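Local coordinates for protein putative transcriptional regulator (Streptomyces coelicolor, PDB 2ZB9) that probably acts as a TetR-family transcription factor that binds regulatory DNA through an N-terminal helix-turn-helix domain, at residues A[26-29]-A[30-34]; A[63-66]-A[67-71]; A[77-80]-A[81-85]. All coordinates share one frame; numbering follows the deposited sequence.

Contact 1 (A[26-29]-A[30-34])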
# COMPACT_ATOMS: atom_id res chain seq x y z
N ALA A 26 24.49 -16.10 -8.17
CA ALA A 26 23.72 -16.68 -7.07
C ALA A 26 24.44 -16.51 -5.73
O ALA A 26 23.82 -16.15 -4.73
CB ALA A 26 23.46 -18.16 -7.33
N GLU A 27 25.74 -16.77 -5.72
CA GLU A 27 26.53 -16.63 -4.49
C GLU A 27 26.49 -15.19 -4.00
O GLU A 27 26.35 -14.94 -2.80
CB GLU A 27 27.99 -17.03 -4.74
CG GLU A 27 28.27 -18.51 -4.62
CD GLU A 27 29.68 -18.88 -5.05
OE1 GLU A 27 30.64 -18.18 -4.64
OE2 GLU A 27 29.83 -19.87 -5.80
N VAL A 28 26.63 -14.24 -4.92
CA VAL A 28 26.60 -12.83 -4.57
C VAL A 28 25.22 -12.48 -4.01
O VAL A 28 25.10 -11.87 -2.96
CB VAL A 28 26.89 -11.94 -5.79
CG1 VAL A 28 26.73 -10.47 -5.43
CG2 VAL A 28 28.30 -12.21 -6.29
N LEU A 29 24.18 -12.89 -4.73
CA LEU A 29 22.80 -12.63 -4.32
C LEU A 29 22.56 -13.24 -2.93
O LEU A 29 21.85 -12.67 -2.10
CB LEU A 29 21.85 -13.22 -5.36
CG LEU A 29 20.78 -12.33 -6.01
CD1 LEU A 29 21.27 -10.90 -6.14
CD2 LEU A 29 20.42 -12.91 -7.36
N HIS A 30 23.16 -14.40 -2.68
CA HIS A 30 23.01 -15.04 -1.37
C HIS A 30 23.67 -14.16 -0.32
O HIS A 30 23.13 -13.96 0.77
CB HIS A 30 23.67 -16.41 -1.36
CG HIS A 30 23.60 -17.09 -0.02
ND1 HIS A 30 22.47 -17.71 0.45
CD2 HIS A 30 24.52 -17.19 0.97
CE1 HIS A 30 22.68 -18.16 1.67
NE2 HIS A 30 23.92 -17.86 2.01
N ALA A 31 24.85 -13.63 -0.64
CA ALA A 31 25.56 -12.77 0.30
C ALA A 31 24.75 -11.51 0.56
O ALA A 31 24.67 -11.03 1.69
CB ALA A 31 26.94 -12.40 -0.24
N VAL A 32 24.14 -10.96 -0.49
CA VAL A 32 23.33 -9.75 -0.34
C VAL A 32 22.14 -9.99 0.58
O VAL A 32 21.88 -9.19 1.48
CB VAL A 32 22.79 -9.25 -1.69
CG1 VAL A 32 21.87 -8.05 -1.47
CG2 VAL A 32 23.95 -8.88 -2.61
N GLY A 33 21.43 -11.09 0.36
CA GLY A 33 20.28 -11.40 1.17
C GLY A 33 20.63 -11.57 2.63
O GLY A 33 19.91 -11.09 3.51
N GLU A 34 21.75 -12.24 2.89
CA GLU A 34 22.22 -12.49 4.25
C GLU A 34 22.55 -11.19 4.98
O GLU A 34 22.17 -10.99 6.14
CB GLU A 34 23.45 -13.41 4.22
CG GLU A 34 24.67 -12.84 4.95
CD GLU A 34 25.97 -13.02 4.16
OE1 GLU A 34 26.44 -14.18 4.03
OE2 GLU A 34 26.51 -12.00 3.67
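V32 lays its CG2 methyl against the carbonyl oxygen of V28 one turn earlier, with V32 CG2 at 3.2 Å from V28 O. That branch stands beside the backbone N of V32 because CG1 takes the position anti to the N (chi1 176°), which turns CG2 back along the helix. V28 has nearly the same first torsion, and its CG1 reaches V32 CG2 at 4.3 Å, a loose methyl-to-methyl contact between residues four apart. The same V28 oxygen accepts the amide of V32, the N to O distance being 2.8 Å, so it is both bonded and partly shielded by the methyl of its own donor. The surrounding turns are equally regular: the amides of H30, A31 and G33 bond to the oxygens of A26, E27 and L29. A31 brings its CB to 3.3 Å from V28 O, while H30 CB sits 3.4 Å from both A26 O and E27 O. H30 has CG anti to the backbone N (chi1 177°), which carries the imidazole away from residues 26-29 on the exposed flank with A26 and E27. L29 also turns its side chain away from the next turn, to meet D73 and H77 on helix 67-83. V28 and V32 face V49 of helix 46-53. Helix 20-39, the first of the helix bundle that forms the DNA-binding domain of TetR regulators, is thus two-sided here. Its valines and L29 supply an apolar face that can bury against the helices around it, whereas the main-chain bonds pair the oxygens of A26 to L29 with the amides of H30 to G33, leaving the charged and imidazole groups of E27 and H30 to the exposed surface.

Contact 2 (A[63-66]-A[67-71])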
# COMPACT_ATOMS: atom_id res chain seq x y z
N TRP A 63 26.20 -6.06 -12.97
CA TRP A 63 24.93 -6.73 -12.73
C TRP A 63 23.90 -5.88 -11.99
O TRP A 63 22.70 -6.04 -12.19
CB TRP A 63 25.16 -8.03 -11.95
CG TRP A 63 25.91 -9.07 -12.71
CD1 TRP A 63 25.90 -9.26 -14.07
CD2 TRP A 63 26.72 -10.11 -12.16
NE1 TRP A 63 26.65 -10.36 -14.39
CE2 TRP A 63 27.17 -10.91 -13.24
CE3 TRP A 63 27.11 -10.45 -10.86
CZ2 TRP A 63 27.99 -12.03 -13.06
CZ3 TRP A 63 27.93 -11.57 -10.68
CH2 TRP A 63 28.36 -12.34 -11.78
N TRP A 64 24.37 -4.98 -11.13
CA TRP A 64 23.47 -4.12 -10.38
C TRP A 64 23.95 -2.68 -10.47
O TRP A 64 24.86 -2.27 -9.76
CB TRP A 64 23.39 -4.57 -8.92
CG TRP A 64 22.90 -5.98 -8.79
CD1 TRP A 64 21.61 -6.40 -8.93
CD2 TRP A 64 23.69 -7.15 -8.61
NE1 TRP A 64 21.55 -7.78 -8.84
CE2 TRP A 64 22.82 -8.26 -8.65
CE3 TRP A 64 25.06 -7.38 -8.41
CZ2 TRP A 64 23.27 -9.58 -8.50
CZ3 TRP A 64 25.51 -8.69 -8.26
CH2 TRP A 64 24.62 -9.77 -8.31
N PRO A 65 23.32 -1.90 -11.35
CA PRO A 65 23.65 -0.49 -11.59
C PRO A 65 23.50 0.43 -10.38
O PRO A 65 23.98 1.56 -10.40
CB PRO A 65 22.71 -0.12 -12.74
CG PRO A 65 21.49 -0.94 -12.43
CD PRO A 65 22.12 -2.28 -12.12
N SER A 66 22.84 -0.05 -9.33
CA SER A 66 22.67 0.79 -8.16
C SER A 66 22.47 0.01 -6.88
O SER A 66 22.17 -1.19 -6.90
CB SER A 66 21.48 1.73 -8.35
OG SER A 66 20.26 1.02 -8.24
N LYS A 67 22.63 0.70 -5.77
CA LYS A 67 22.45 0.12 -4.45
C LYS A 67 21.00 -0.39 -4.34
O LYS A 67 20.75 -1.46 -3.78
CB LYS A 67 22.74 1.20 -3.40
CG LYS A 67 22.12 1.00 -2.03
CD LYS A 67 22.72 -0.17 -1.29
CE LYS A 67 22.19 -0.20 0.14
NZ LYS A 67 22.58 1.03 0.88
N GLY A 68 20.07 0.39 -4.89
CA GLY A 68 18.67 0.00 -4.86
C GLY A 68 18.42 -1.32 -5.56
O GLY A 68 17.76 -2.20 -5.01
N ALA A 69 18.96 -1.46 -6.76
CA ALA A 69 18.81 -2.70 -7.53
C ALA A 69 19.47 -3.87 -6.81
O ALA A 69 18.96 -4.99 -6.84
CB ALA A 69 19.41 -2.53 -8.92
N LEU A 70 20.60 -3.60 -6.17
CA LEU A 70 21.33 -4.64 -5.45
C LEU A 70 20.48 -5.16 -4.29
O LEU A 70 20.30 -6.37 -4.14
CB LEU A 70 22.65 -4.09 -4.90
CG LEU A 70 23.54 -5.10 -4.17
CD1 LEU A 70 24.02 -6.16 -5.15
CD2 LEU A 70 24.72 -4.38 -3.55
N ALA A 71 19.95 -4.25 -3.49
CA ALA A 71 19.12 -4.63 -2.36
C ALA A 71 17.85 -5.37 -2.78
O ALA A 71 17.54 -6.43 -2.24
CB ALA A 71 18.76 -3.40 -1.54
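S66 caps the start of helix 67-83 with its hydroxyl: the amide of A69 donates to S66 OG over 3.2 Å, and the bond is almost straight at 169°. The oxygen can face back into the first turn because it stands between the backbone N and the carbonyl carbon (chi1 73°). A second bond from the same residue closes the turn, L70 N lying 3.0 Å from S66 O. The hydroxyl takes up A69 N, one of the first-turn amides with no earlier carbonyl to meet, while L70 N to S66 O is the first regular bond of the helix; S66 is the N-cap residue. Just outside the cap, A69 turns its CB toward the loop, where P65 CD approaches to 4.2 Å. The larger apolar contact is that of W64 with L70, whose side chains cross at about a right angle. L70 CD1 rests 3.4 Å above the indole plane, offset toward the rim, and comes within 3.6 Å of both W64 CD2 and W64 CE3. W63 CB lies on the opposite side of that plane, so the indole is clasped between the end of helix 57-63 and the beginning of the next helix. Its pyrrole nitrogen, NE1, is hydrogen-bonded to D73 one turn beyond L70, which, with the packing on both faces, helps to fix the rotation of the ring. Replacing W64 by an alanine would remove the indole, and is likely to leave the D73 carboxylate without this donor and a gap between L70 and W63 CB. The turn joins the predicted helix-turn-helix, which W64 ends, to the long helix behind it. Helix 20-39 covers the apolar side, while F46 and V49 of helix 46-53 pack on L70 as well.

Contact 3 (A[77-80]-A[81-85])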
# COMPACT_ATOMS: atom_id res chain seq x y z
N HIS A 77 15.31 -12.74 -3.93
CA HIS A 77 15.85 -14.09 -3.85
C HIS A 77 15.96 -14.64 -2.42
O HIS A 77 15.98 -15.85 -2.22
CB HIS A 77 17.19 -14.14 -4.57
CG HIS A 77 17.06 -13.99 -6.05
ND1 HIS A 77 16.66 -15.02 -6.87
CD2 HIS A 77 17.16 -12.90 -6.85
CE1 HIS A 77 16.52 -14.58 -8.11
NE2 HIS A 77 16.82 -13.29 -8.12
N ALA A 78 16.02 -13.75 -1.43
CA ALA A 78 16.11 -14.19 -0.05
C ALA A 78 14.77 -14.70 0.50
O ALA A 78 14.74 -15.58 1.35
CB ALA A 78 16.62 -13.05 0.83
N VAL A 79 13.66 -14.14 0.01
CA VAL A 79 12.34 -14.54 0.49
C VAL A 79 11.57 -15.42 -0.49
O VAL A 79 10.48 -15.90 -0.18
CB VAL A 79 11.47 -13.30 0.82
CG1 VAL A 79 12.14 -12.46 1.89
CG2 VAL A 79 11.24 -12.46 -0.43
N GLU A 80 12.15 -15.64 -1.67
CA GLU A 80 11.50 -16.44 -2.70
C GLU A 80 10.93 -17.78 -2.27
O GLU A 80 9.75 -18.06 -2.48
CB GLU A 80 12.45 -16.65 -3.88
CG GLU A 80 11.85 -17.47 -5.01
CD GLU A 80 12.69 -17.44 -6.28
OE1 GLU A 80 13.92 -17.26 -6.19
OE2 GLU A 80 12.11 -17.60 -7.38
N ASP A 81 11.76 -18.63 -1.66
CA ASP A 81 11.31 -19.95 -1.22
C ASP A 81 10.21 -19.86 -0.17
O ASP A 81 9.20 -20.56 -0.24
CB ASP A 81 12.48 -20.75 -0.66
CG ASP A 81 13.46 -21.19 -1.73
OD1 ASP A 81 14.40 -21.95 -1.40
OD2 ASP A 81 13.30 -20.78 -2.90
N THR A 82 10.43 -18.98 0.80
CA THR A 82 9.48 -18.78 1.88
C THR A 82 8.13 -18.25 1.39
O THR A 82 7.09 -18.58 1.97
CB THR A 82 10.05 -17.80 2.92
OG1 THR A 82 11.36 -18.25 3.32
CG2 THR A 82 9.15 -17.71 4.14
N LEU A 83 8.14 -17.42 0.34
CA LEU A 83 6.90 -16.84 -0.17
C LEU A 83 6.31 -17.56 -1.38
O LEU A 83 5.32 -17.10 -1.95
CB LEU A 83 7.09 -15.36 -0.50
CG LEU A 83 7.52 -14.45 0.65
CD1 LEU A 83 7.56 -13.00 0.16
CD2 LEU A 83 6.55 -14.59 1.82
N ALA A 84 6.91 -18.68 -1.76
CA ALA A 84 6.41 -19.46 -2.90
C ALA A 84 4.98 -19.93 -2.64
O ALA A 84 4.58 -20.15 -1.49
CB ALA A 84 7.32 -20.67 -3.15
N PHE A 85 4.21 -20.10 -3.72
CA PHE A 85 2.82 -20.52 -3.60
C PHE A 85 2.57 -22.01 -3.61
O PHE A 85 2.95 -22.71 -4.54
CB PHE A 85 1.96 -19.90 -4.72
CG PHE A 85 1.64 -18.45 -4.51
CD1 PHE A 85 2.55 -17.46 -4.86
CD2 PHE A 85 0.44 -18.08 -3.91
CE1 PHE A 85 2.28 -16.12 -4.61
CE2 PHE A 85 0.16 -16.74 -3.65
CZ PHE A 85 1.09 -15.76 -4.01
O HOH W 1 14.59 -17.99 -1.22
O HOH W 2 13.12 -17.80 1.42
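V79 and L83 share a first torsion of -60°, which in L83 sets CG anti to the carbonyl carbon and in V79 puts CG2 between N and the carbonyl carbon. The two side chains consequently lie alongside one another and point the same way, with L83 CD1 3.8 Å from V79 CG2. Under this apolar pair one helical bond persists: the amide of L83 bonds to V79 O at 2.8 Å, approaching nearly end-on to the carbonyl, and adds a weak bond to E80 O. The two i to i+4 positions just before it are different, each being occupied by a water. Water 1 donates to H77 O at 2.7 Å and accepts from D81 N at 2.9 Å. Water 2 repeats the pattern one residue on, 2.7 Å from A78 O and 3.0 Å from T82 N. Each therefore stands in for a direct four-residue bond, leaving no polar group of these pairs without a partner although the helix is kinked. On the exposed side the carboxylates of E80 and D81 are turned 46° apart, with E80 OE1 4.9 Å from D81 OD2; these like charges would probably discourage any closer approach. L83 is buried instead, against F102 and V105 of helix 91-108 and Y136 of helix 126-153. Its carbonyl, near the end of the helix, accepts from Q98 and R140, and A84 then leaves the helical path. Water-bridged opening of this kind is characteristic of a hydrated helix kink. In this fold it falls in the last turns of helix 67-83, the helix that in TetR-family proteins connects the DNA-binding domain to the larger C-terminal helical domain.

How the contacts relate
Contacts 1 and 2 belong to one small core, their centres about 12 Å apart. L29 CD1 meets W64 CZ2 at 3.4 Å and V28 CG1 meets W64 CZ3 at 3.6 Å, so the indole of the turn that follows the predicted helix-turn-helix is packed against helix 20-39. V32 CG1 adds a touch on L70 O at 3.5 Å. Contact 1 also reaches contact 3, about 14 Å away between centres, through L29 CD2 and H77 CD2, 3.3 Å apart. Contacts 2 and 3 do not touch; they mark the capped start and the water-opened end of helix 67-83, with centres about 20 Å apart.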